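Local coordinates for protein glutaminase 1 (Escherichia coli, PDB 1U60) that catalyses the hydrolysis of L-glutamine to L-glutamate and ammonium, working as a homotetramer, at residues A210-G215 with P232-E237. Sequence-based numbering, arbitrary orientation.
Sequences ATLAAG and PYILAE
Leu212 reaches across to Ile234 and Leu235 with one methyl for each, a small buried helix-helix contact in the serine beta-lactamase-like fold of the glutaminases. It joins the C-terminal end of helix 202-213 to helix 231-241. Leu212 CD2 lies 3.9 Å from Ile234 CD1, methyl against methyl, and the two side chains run at about a right angle to each other. The other branch, Leu212 CD1, is 4.2 Å from Leu235 CD2. Here the two leucines pass alongside in opposite directions. Both distances are ordinary van der Waals spacings, and the contact is wholly apolar. The backbones stay well apart, with Leu212 CA and Leu235 CA at 8.1 Å, so side chains alone span the gap. In Leu212, CG stands anti to the carbonyl carbon (chi1 -63°), and the fork of the side chain spreads over two neighbouring residues of the partner helix. Ile234 carries its CG1 branch likewise anti to the carbonyl carbon (chi1 -62°), and the extended second torsion carries CD1 on to Leu212.

Other parts of the chain close in around the three residues. Val269 of strand 265-270 touches both Leu212 and Leu235, so the helix pair meets the five-stranded sheet here. Ile234 also packs on Val70, Ala74 and Leu77 of helix 68-80, while Leu235 meets Phe308 of the second subunit.

Just beyond Leu212 its helix stops. Ala214 is the first residue to leave helical angles, and Gly215, with a positive phi of 70°, is the C-prime residue of a Schellman motif. The same Leu212 whose methyls make the contact also serves this turn through its carbonyl: Gly215 N makes a 3.0 Å hydrogen bond to Leu212 O.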
loop_
_atom_site.group_PDB
_atom_site.type_symbol
_atom_site.label_atom_id
_atom_site.label_comp_id
_atom_site.label_asym_id
_atom_site.label_seq_id
_atom_site.Cartn_x
_atom_site.Cartn_y
_atom_site.Cartn_z
ATOM N N ALA A 210 11.595 -10.338 11.867
ATOM C CA ALA A 210 11.198 -11.664 12.217
ATOM C C ALA A 210 10.190 -11.650 13.381
ATOM O O ALA A 210 9.281 -12.458 13.422
ATOM C CB ALA A 210 12.373 -12.497 12.565
ATOM N N THR A 211 10.315 -10.689 14.269
ATOM C CA THR A 211 9.359 -10.546 15.353
ATOM C C THR A 211 7.990 -10.214 14.761
ATOM O O THR A 211 6.965 -10.785 15.165
ATOM C CB THR A 211 9.824 -9.500 16.350
ATOM O OG1 THR A 211 11.072 -9.922 16.963
ATOM C CG2 THR A 211 8.768 -9.342 17.440
ATOM N N LEU A 212 7.968 -9.319 13.771
ATOM C CA LEU A 212 6.730 -8.987 13.117
ATOM C C LEU A 212 6.251 -10.196 12.310
ATOM O O LEU A 212 5.053 -10.549 12.350
ATOM C CB LEU A 212 6.937 -7.765 12.253
ATOM C CG LEU A 212 7.317 -6.458 12.943
ATOM C CD1 LEU A 212 7.702 -5.356 11.901
ATOM C CD2 LEU A 212 6.193 -5.964 13.892
ATOM N N ALA A 213 7.141 -10.881 11.585
ATOM C CA ALA A 213 6.717 -12.032 10.785
ATOM C C ALA A 213 6.093 -13.150 11.665
ATOM O O ALA A 213 5.199 -13.854 11.210
ATOM C CB ALA A 213 7.906 -12.613 9.959
ATOM N N ALA A 214 6.603 -13.297 12.898
ATOM C CA ALA A 214 6.155 -14.302 13.859
ATOM C C ALA A 214 4.891 -13.878 14.635
ATOM O O ALA A 214 4.464 -14.570 15.572
ATOM C CB ALA A 214 7.259 -14.633 14.822
ATOM N N GLY A 215 4.247 -12.794 14.206
ATOM C CA GLY A 215 3.045 -12.291 14.832
ATOM C C GLY A 215 3.308 -11.703 16.207
ATOM O O GLY A 215 2.426 -11.714 17.089
ATOM N N PRO A 232 -0.744 -6.858 11.861
ATOM C CA PRO A 232 -1.168 -6.465 10.501
ATOM C C PRO A 232 -1.305 -4.947 10.314
ATOM O O PRO A 232 -1.128 -4.462 9.199
ATOM C CB PRO A 232 -2.506 -7.197 10.319
ATOM C CG PRO A 232 -2.356 -8.356 11.171
ATOM C CD PRO A 232 -1.678 -7.843 12.450
ATOM N N TYR A 233 -1.611 -4.196 11.384
ATOM C CA TYR A 233 -1.730 -2.742 11.282
ATOM C C TYR A 233 -0.358 -2.139 11.020
ATOM O O TYR A 233 -0.206 -1.187 10.270
ATOM C CB TYR A 233 -2.273 -2.169 12.580
ATOM C CG TYR A 233 -3.685 -2.634 12.899
ATOM C CD1 TYR A 233 -4.780 -2.181 12.149
ATOM C CD2 TYR A 233 -3.921 -3.513 13.955
ATOM C CE1 TYR A 233 -6.046 -2.608 12.439
ATOM C CE2 TYR A 233 -5.185 -3.925 14.259
ATOM C CZ TYR A 233 -6.246 -3.490 13.488
ATOM O OH TYR A 233 -7.509 -3.890 13.810
ATOM N N ILE A 234 0.631 -2.692 11.705
ATOM C CA ILE A 234 2.036 -2.211 11.531
ATOM C C ILE A 234 2.503 -2.445 10.096
ATOM O O ILE A 234 3.065 -1.562 9.438
ATOM C CB ILE A 234 2.984 -2.889 12.458
ATOM C CG1 ILE A 234 2.622 -2.591 13.894
ATOM C CG2 ILE A 234 4.413 -2.473 12.150
ATOM C CD1 ILE A 234 3.293 -3.534 14.852
ATOM N N LEU A 235 2.269 -3.637 9.608
ATOM C CA LEU A 235 2.648 -3.996 8.245
ATOM C C LEU A 235 1.893 -3.227 7.167
ATOM O O LEU A 235 2.482 -2.887 6.137
ATOM C CB LEU A 235 2.466 -5.513 8.044
ATOM C CG LEU A 235 3.321 -6.433 8.951
ATOM C CD1 LEU A 235 3.173 -7.857 8.583
ATOM C CD2 LEU A 235 4.824 -6.038 8.950
ATOM N N ALA A 236 0.615 -2.928 7.408
ATOM C CA ALA A 236 -0.160 -2.125 6.481
ATOM C C ALA A 236 0.449 -0.734 6.377
ATOM O O ALA A 236 0.645 -0.210 5.260
ATOM C CB ALA A 236 -1.599 -2.014 6.917
ATOM N N GLU A 237 0.783 -0.146 7.517
ATOM C CA GLU A 237 1.390 1.182 7.513
ATOM C C GLU A 237 2.715 1.165 6.741
ATOM O O GLU A 237 2.981 2.104 5.948
ATOM C CB GLU A 237 1.612 1.690 8.942
ATOM C CG GLU A 237 0.321 1.953 9.787
ATOM C CD GLU A 237 -0.409 3.245 9.578
ATOM O OE1 GLU A 237 -0.247 3.917 8.512
ATOM O OE2 GLU A 237 -1.218 3.602 10.525
#